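Local atomic coordinates of flagellar hook associated protein type 3 FlgL (Legionella pneumophila subsp. pneumophila, PDB entry 5YTI), a protein that probably serves as a structural component of the bacterial flagellum, as a hook-associated protein of the flagellin family. Residues 136-145 with 155-163; 183-194 with 287-297. All blocks are in the same frame, centred on the assembly; numbering follows the deposited sequence.

Overall arrangement
After helices 49-96 and 104-125 the chain runs through loop 136-145 into the hairpin of strands 146-148 and 154-156. Contact 1 closes this short excursion, tying the loop after helix 104-125 to the end of strand 154-156. After strands 164-168 and 171-174 the chain enters helix 179-184 and contact 2. Contact 2 closes a large loop of 92 residues that encloses strands 207-213 to 272-277. It ties helix 179-184 and strand 193-197 to strand 285-290 and helix 296-307. The contacts follow in series and do not nest. Their centres lie about 22 Å apart, yet Phe136 meets Phe183 and Tyr156 meets Met184. Both reach the second subunit.

Contact 1: 136-145 with 155-163; sequences FSGSKSLTQP and VYNGDSTQR
Asp159 grips the loop at Ser139 with both carboxylate oxygens. Asp159 OD2 takes the Ser139 OG hydroxyl on its syn lone pair at 2.7 Å. Asp159 OD1 accepts Ser139 N at 3.1 Å and, from the other face of the carboxylate, Thr161 N, which makes an Asx turn. The side chain stands between its own backbone N and carbonyl carbon (chi1 69°), which swings the carboxylate round to the 136-145 loop. Asp159 N donates to Ser137 O at 3.1 Å.

The buried part lies between Ser137, Gly158 and Tyr156. Gly158 N lies over the centre of one face of the Tyr156 ring; Phe136 O is at its edge, 3.0 Å from Tyr156 OH. Asp159 O is also near this hydroxyl. Pro145 CB packs 3.7 Å from Tyr156 CE1, and Pro145 O accepts a nearly straight bond from Asn157 N (2.7 Å, 171°).

The outer side is looser. The bent Lys140 chain lies along the Asn157-Gly158 backbone. The Thr143 side chain crosses that of Asn157 at about a right angle, CG2 touching its CB. Asn157 OD1 is bonded to Ser147 OG. Gln144 is exposed; Ser139 is exposed yet bonded.

Two backbone N-H groups and one hydroxyl thus converge on a single carboxylate, an arrangement that would suit a charged Asp159 and fix its rotation.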
# COMPACT_ATOMS: atom_id res chain seq x y z
N PHE A 136 18.52 -2.05 -5.41
CA PHE A 136 17.15 -1.56 -5.23
C PHE A 136 17.00 -0.08 -5.56
O PHE A 136 16.11 0.59 -5.06
CB PHE A 136 16.69 -1.82 -3.80
CG PHE A 136 16.59 -3.26 -3.44
CD1 PHE A 136 15.80 -4.12 -4.18
CD2 PHE A 136 17.25 -3.76 -2.34
CE1 PHE A 136 15.69 -5.46 -3.85
CE2 PHE A 136 17.14 -5.10 -2.00
CZ PHE A 136 16.36 -5.95 -2.75
N SER A 137 17.86 0.42 -6.41
CA SER A 137 17.83 1.84 -6.70
C SER A 137 17.13 2.16 -8.02
O SER A 137 16.86 3.33 -8.29
CB SER A 137 19.26 2.35 -6.76
OG SER A 137 20.01 1.50 -7.58
N GLY A 138 16.84 1.15 -8.83
CA GLY A 138 16.20 1.38 -10.13
C GLY A 138 17.23 1.75 -11.17
O GLY A 138 18.35 1.33 -11.08
N SER A 139 16.87 2.56 -12.15
CA SER A 139 17.85 2.90 -13.19
C SER A 139 19.05 3.67 -12.63
O SER A 139 20.08 3.71 -13.29
CB SER A 139 17.23 3.77 -14.26
OG SER A 139 17.42 5.12 -13.91
N LYS A 140 18.91 4.31 -11.47
CA LYS A 140 20.00 5.11 -10.88
C LYS A 140 21.05 4.27 -10.19
O LYS A 140 21.22 4.34 -8.98
CB LYS A 140 19.42 6.15 -9.91
CG LYS A 140 19.21 7.52 -10.56
CD LYS A 140 17.79 8.05 -10.37
CE LYS A 140 17.48 8.44 -8.94
NZ LYS A 140 17.70 9.88 -8.65
N SER A 141 21.79 3.50 -10.98
CA SER A 141 22.67 2.43 -10.49
C SER A 141 23.72 2.75 -9.38
O SER A 141 24.14 1.84 -8.65
CB SER A 141 23.42 1.84 -11.69
OG SER A 141 22.58 1.81 -12.82
N LEU A 142 24.15 4.01 -9.27
CA LEU A 142 25.24 4.34 -8.34
C LEU A 142 24.79 5.31 -7.23
O LEU A 142 25.62 5.77 -6.44
CB LEU A 142 26.46 4.88 -9.11
CG LEU A 142 26.91 3.90 -10.22
CD1 LEU A 142 27.59 4.61 -11.39
CD2 LEU A 142 27.78 2.76 -9.68
N THR A 143 23.47 5.60 -7.17
CA THR A 143 22.87 6.34 -6.04
C THR A 143 22.39 5.39 -4.93
O THR A 143 21.66 4.46 -5.21
CB THR A 143 21.69 7.20 -6.51
OG1 THR A 143 22.11 7.99 -7.62
CG2 THR A 143 21.20 8.12 -5.42
N GLN A 144 22.80 5.62 -3.69
CA GLN A 144 22.42 4.78 -2.56
C GLN A 144 20.92 4.94 -2.42
O GLN A 144 20.40 6.07 -2.42
CB GLN A 144 23.16 5.23 -1.28
CG GLN A 144 23.30 4.18 -0.18
CD GLN A 144 23.72 4.74 1.17
OE1 GLN A 144 23.01 5.52 1.78
NE2 GLN A 144 24.87 4.31 1.66
N PRO A 145 20.19 3.83 -2.36
CA PRO A 145 18.73 3.99 -2.45
C PRO A 145 18.06 4.62 -1.23
O PRO A 145 17.20 5.47 -1.40
CB PRO A 145 18.22 2.56 -2.70
CG PRO A 145 19.37 1.66 -2.43
CD PRO A 145 20.61 2.46 -2.68
N VAL A 155 14.22 8.60 3.46
CA VAL A 155 13.73 8.84 2.09
C VAL A 155 14.38 7.88 1.10
O VAL A 155 15.36 7.21 1.41
CB VAL A 155 13.99 10.29 1.58
CG1 VAL A 155 13.40 11.32 2.52
CG2 VAL A 155 15.48 10.56 1.36
N TYR A 156 13.83 7.85 -0.11
CA TYR A 156 14.30 6.99 -1.19
C TYR A 156 14.84 7.85 -2.35
O TYR A 156 14.14 8.73 -2.89
CB TYR A 156 13.16 6.07 -1.65
CG TYR A 156 13.50 5.21 -2.83
CD1 TYR A 156 14.41 4.17 -2.71
CD2 TYR A 156 12.93 5.43 -4.06
CE1 TYR A 156 14.73 3.39 -3.79
CE2 TYR A 156 13.25 4.65 -5.16
CZ TYR A 156 14.15 3.63 -5.02
OH TYR A 156 14.48 2.87 -6.10
N ASN A 157 16.09 7.59 -2.70
CA ASN A 157 16.82 8.44 -3.64
C ASN A 157 16.98 7.75 -4.99
O ASN A 157 17.65 8.25 -5.89
CB ASN A 157 18.20 8.82 -3.08
CG ASN A 157 18.12 9.36 -1.67
OD1 ASN A 157 18.72 8.78 -0.76
ND2 ASN A 157 17.35 10.44 -1.46
N GLY A 158 16.36 6.59 -5.14
CA GLY A 158 16.33 5.93 -6.43
C GLY A 158 15.17 6.44 -7.26
O GLY A 158 14.65 7.55 -7.02
N ASP A 159 14.80 5.62 -8.26
CA ASP A 159 13.56 5.79 -9.07
C ASP A 159 12.78 4.48 -9.14
O ASP A 159 13.19 3.44 -8.57
CB ASP A 159 13.86 6.34 -10.50
CG ASP A 159 14.58 5.34 -11.41
OD1 ASP A 159 14.39 4.13 -11.23
OD2 ASP A 159 15.34 5.75 -12.32
N SER A 160 11.64 4.52 -9.83
CA SER A 160 10.84 3.30 -10.01
C SER A 160 11.08 2.55 -11.32
O SER A 160 10.15 1.97 -11.80
CB SER A 160 9.35 3.64 -9.90
OG SER A 160 9.04 4.34 -8.71
N THR A 161 12.29 2.52 -11.89
CA THR A 161 12.48 1.99 -13.25
C THR A 161 13.16 0.63 -13.35
O THR A 161 14.33 0.47 -12.99
CB THR A 161 13.21 3.01 -14.14
OG1 THR A 161 12.36 4.14 -14.31
CG2 THR A 161 13.54 2.45 -15.53
N GLN A 162 12.43 -0.33 -13.90
CA GLN A 162 12.90 -1.71 -14.06
C GLN A 162 13.59 -1.94 -15.41
O GLN A 162 13.11 -1.52 -16.46
CB GLN A 162 11.73 -2.71 -13.90
CG GLN A 162 11.12 -2.77 -12.51
CD GLN A 162 9.99 -3.80 -12.35
OE1 GLN A 162 8.90 -3.65 -12.93
NE2 GLN A 162 10.24 -4.84 -11.53
N ARG A 163 14.72 -2.62 -15.36
CA ARG A 163 15.36 -3.10 -16.58
C ARG A 163 14.71 -4.39 -17.02
O ARG A 163 14.76 -5.40 -16.30
CB ARG A 163 16.86 -3.33 -16.37
CG ARG A 163 17.71 -2.10 -16.66
CD ARG A 163 19.21 -2.43 -16.72
NE ARG A 163 19.59 -3.49 -15.77
CZ ARG A 163 19.50 -3.40 -14.43
NH1 ARG A 163 19.88 -4.43 -13.67
NH2 ARG A 163 19.01 -2.31 -13.84

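Contact 2: 183-194 with 287-297; sequences FMRIPSGNGRFA and SISPAKNESIF
Phe183 and Phe297 meet at the helical end. Their rings are nearly parallel but slid apart and barely overlap. Phe297 CZ and CE2 lie against Phe183 CB. Phe183 CD1 touches Ile296 CD1 at 3.7 Å. Selenomethionine Met184 is bent at chi2 and chi3 (-78° and -48°), bringing Met184 SE to the edge of the Phe297 ring, 3.8 Å from Phe297 CE2, a Met-aromatic contact. Ile186 CD1 packs on Ile296 CG1 at 3.6 Å. The side chains of Arg185 and Asn293 cross at about a right angle, their polar ends turned to Asp180 and Asn181 of the second subunit.

Backbone bonds pair the two segments from Ile296 N to Phe183 O (3.1 Å) through Glu294 N to Ile186 O. Ser188 OG sits between the backbone N and the carbonyl carbon (chi1 52°), where it accepts Lys292 N at 3.0 Å. Ser188 N returns a bond to Lys292 O. Ala291 CB is tucked against Gly191 O and Arg192 O.

Within the type II' turn 188-191, Asn190 OD1 accepts Arg192 N and Phe193 N, an Asx turn and Asx motif. Its ND2 lies over the centre of the Phe193 ring and is bonded to Gly211 O. Phe193 lies beside Ile288, pointing the same way. Ala194 and Ser289 exchange two backbone bonds as an antiparallel hydrogen-bonded pair. It joins strands 193-197 and 285-290 of a five-stranded antiparallel sheet, at the junction with the helical part of the fold.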
# COMPACT_ATOMS: atom_id res chain seq x y z
N PHE A 183 10.41 -1.45 -0.14
CA PHE A 183 10.59 -0.98 1.23
C PHE A 183 9.76 0.22 1.67
O PHE A 183 9.50 0.35 2.85
CB PHE A 183 12.06 -0.64 1.44
CG PHE A 183 12.98 -1.82 1.28
CD1 PHE A 183 13.16 -2.70 2.31
CD2 PHE A 183 13.67 -2.02 0.10
CE1 PHE A 183 14.01 -3.79 2.16
CE2 PHE A 183 14.52 -3.10 -0.06
CZ PHE A 183 14.70 -3.99 0.97
N MSE A 184 9.36 1.10 0.77
CA MSE A 184 8.79 2.39 1.20
C MSE A 184 7.29 2.52 1.24
O MSE A 184 6.72 3.11 2.17
CB MSE A 184 9.33 3.56 0.38
CG MSE A 184 10.83 3.46 0.12
SE MSE A 184 11.95 3.99 1.66
CE MSE A 184 10.99 5.67 2.04
N ARG A 185 6.59 2.02 0.24
CA ARG A 185 5.16 2.27 0.18
C ARG A 185 4.40 1.04 0.63
O ARG A 185 4.24 0.09 -0.12
CB ARG A 185 4.75 2.62 -1.24
CG ARG A 185 5.65 3.64 -1.91
CD ARG A 185 5.97 4.81 -1.01
NE ARG A 185 6.65 5.85 -1.77
CZ ARG A 185 6.91 7.06 -1.30
NH1 ARG A 185 6.58 7.37 -0.05
NH2 ARG A 185 7.51 7.96 -2.06
N ILE A 186 3.97 1.08 1.89
CA ILE A 186 3.29 -0.04 2.54
C ILE A 186 2.30 0.65 3.41
O ILE A 186 2.66 1.57 4.14
CB ILE A 186 4.23 -0.83 3.42
CG1 ILE A 186 5.42 -1.29 2.60
CG2 ILE A 186 3.52 -2.01 4.04
CD1 ILE A 186 6.32 -2.23 3.35
N PRO A 187 1.04 0.26 3.32
CA PRO A 187 0.11 1.10 4.03
C PRO A 187 0.17 0.84 5.52
O PRO A 187 0.45 -0.29 6.00
CB PRO A 187 -1.26 0.70 3.43
CG PRO A 187 -0.96 -0.23 2.30
CD PRO A 187 0.37 -0.86 2.65
N SER A 188 -0.07 1.93 6.24
CA SER A 188 -0.08 1.93 7.69
C SER A 188 -1.39 1.41 8.22
O SER A 188 -2.36 1.25 7.47
CB SER A 188 0.10 3.35 8.20
OG SER A 188 -0.85 4.22 7.58
N GLY A 189 -1.44 1.20 9.52
CA GLY A 189 -2.63 0.68 10.17
C GLY A 189 -2.82 -0.76 9.73
O GLY A 189 -1.84 -1.49 9.43
N ASN A 190 -4.08 -1.14 9.64
CA ASN A 190 -4.46 -2.47 9.26
C ASN A 190 -4.45 -2.61 7.77
O ASN A 190 -4.88 -3.65 7.25
CB ASN A 190 -5.87 -2.79 9.74
CG ASN A 190 -6.89 -1.80 9.26
OD1 ASN A 190 -6.69 -1.14 8.25
ND2 ASN A 190 -7.98 -1.66 10.02
N GLY A 191 -4.04 -1.54 7.09
CA GLY A 191 -3.91 -1.56 5.65
C GLY A 191 -4.89 -0.62 4.99
O GLY A 191 -4.68 -0.18 3.86
N ARG A 192 -5.97 -0.32 5.70
CA ARG A 192 -7.00 0.56 5.19
C ARG A 192 -7.22 1.77 6.10
O ARG A 192 -7.37 2.91 5.60
CB ARG A 192 -8.31 -0.23 5.01
CG ARG A 192 -8.20 -1.33 3.97
CD ARG A 192 -7.99 -0.76 2.56
NE ARG A 192 -9.15 0.01 2.11
CZ ARG A 192 -10.29 -0.54 1.71
NH1 ARG A 192 -11.28 0.24 1.31
NH2 ARG A 192 -10.44 -1.86 1.71
N PHE A 193 -7.24 1.53 7.42
CA PHE A 193 -7.25 2.64 8.40
C PHE A 193 -6.33 2.49 9.62
O PHE A 193 -6.05 1.38 10.12
CB PHE A 193 -8.68 3.00 8.86
CG PHE A 193 -9.44 1.83 9.41
CD1 PHE A 193 -10.21 1.02 8.57
CD2 PHE A 193 -9.40 1.54 10.75
CE1 PHE A 193 -10.91 -0.07 9.08
CE2 PHE A 193 -10.10 0.45 11.26
CZ PHE A 193 -10.86 -0.35 10.42
N ALA A 194 -5.86 3.65 10.09
CA ALA A 194 -4.91 3.71 11.19
C ALA A 194 -5.50 4.46 12.37
O ALA A 194 -6.38 5.29 12.20
CB ALA A 194 -3.63 4.36 10.72
N SER A 287 -8.04 9.05 17.15
CA SER A 287 -8.21 9.54 15.78
C SER A 287 -8.15 8.37 14.81
O SER A 287 -7.37 7.43 15.02
CB SER A 287 -7.11 10.52 15.44
OG SER A 287 -7.18 10.82 14.08
N ILE A 288 -8.95 8.41 13.75
CA ILE A 288 -9.00 7.29 12.79
C ILE A 288 -9.03 7.76 11.33
O ILE A 288 -9.95 8.47 10.89
CB ILE A 288 -10.22 6.39 13.04
CG1 ILE A 288 -10.33 6.01 14.51
CG2 ILE A 288 -10.12 5.16 12.17
CD1 ILE A 288 -11.76 5.87 14.96
N SER A 289 -8.06 7.31 10.56
CA SER A 289 -7.68 8.02 9.36
C SER A 289 -7.29 7.08 8.25
O SER A 289 -6.74 6.00 8.51
CB SER A 289 -6.50 8.91 9.75
OG SER A 289 -5.88 8.40 10.94
N PRO A 290 -7.55 7.46 7.00
CA PRO A 290 -7.14 6.59 5.89
C PRO A 290 -5.69 6.13 5.98
O PRO A 290 -4.85 6.80 6.54
CB PRO A 290 -7.32 7.47 4.66
CG PRO A 290 -7.60 8.85 5.17
CD PRO A 290 -8.18 8.69 6.53
N ALA A 291 -5.41 4.98 5.42
CA ALA A 291 -4.07 4.50 5.46
C ALA A 291 -3.17 5.35 4.61
O ALA A 291 -3.58 5.94 3.61
CB ALA A 291 -4.02 3.08 4.97
N LYS A 292 -1.91 5.36 5.00
CA LYS A 292 -0.94 6.29 4.48
C LYS A 292 0.29 5.49 4.13
O LYS A 292 0.68 4.63 4.91
CB LYS A 292 -0.62 7.26 5.60
CG LYS A 292 0.08 8.52 5.16
CD LYS A 292 0.38 9.38 6.38
CE LYS A 292 0.89 10.77 6.01
NZ LYS A 292 2.35 10.79 5.69
N ASN A 293 0.90 5.72 2.98
CA ASN A 293 2.14 5.01 2.71
C ASN A 293 3.19 5.34 3.76
O ASN A 293 3.32 6.48 4.20
CB ASN A 293 2.67 5.27 1.30
CG ASN A 293 1.98 4.41 0.25
OD1 ASN A 293 1.56 3.28 0.54
ND2 ASN A 293 1.84 4.96 -0.97
N GLU A 294 3.93 4.33 4.21
CA GLU A 294 4.92 4.53 5.25
C GLU A 294 5.93 3.38 5.23
O GLU A 294 5.53 2.21 5.31
CB GLU A 294 4.23 4.67 6.63
CG GLU A 294 4.95 3.95 7.77
CD GLU A 294 4.51 4.35 9.17
OE1 GLU A 294 3.30 4.45 9.43
OE2 GLU A 294 5.38 4.53 10.05
N SER A 295 7.23 3.73 5.13
CA SER A 295 8.34 2.75 5.02
C SER A 295 8.41 1.76 6.15
O SER A 295 8.00 2.06 7.25
CB SER A 295 9.72 3.45 4.92
OG SER A 295 10.03 4.28 6.04
N ILE A 296 8.94 0.58 5.88
CA ILE A 296 9.16 -0.35 6.96
C ILE A 296 10.00 0.36 7.98
O ILE A 296 9.84 0.20 9.17
CB ILE A 296 9.99 -1.56 6.54
CG1 ILE A 296 9.27 -2.33 5.46
CG2 ILE A 296 10.21 -2.48 7.72
CD1 ILE A 296 10.28 -3.04 4.56
N PHE A 297 10.93 1.15 7.49
CA PHE A 297 11.88 1.81 8.35
C PHE A 297 11.21 2.63 9.44
O PHE A 297 11.48 2.40 10.61
CB PHE A 297 12.82 2.64 7.52
CG PHE A 297 13.39 1.88 6.37
CD1 PHE A 297 14.14 0.74 6.60
CD2 PHE A 297 13.17 2.28 5.06
CE1 PHE A 297 14.67 0.04 5.55
CE2 PHE A 297 13.70 1.58 4.00
CZ PHE A 297 14.45 0.45 4.25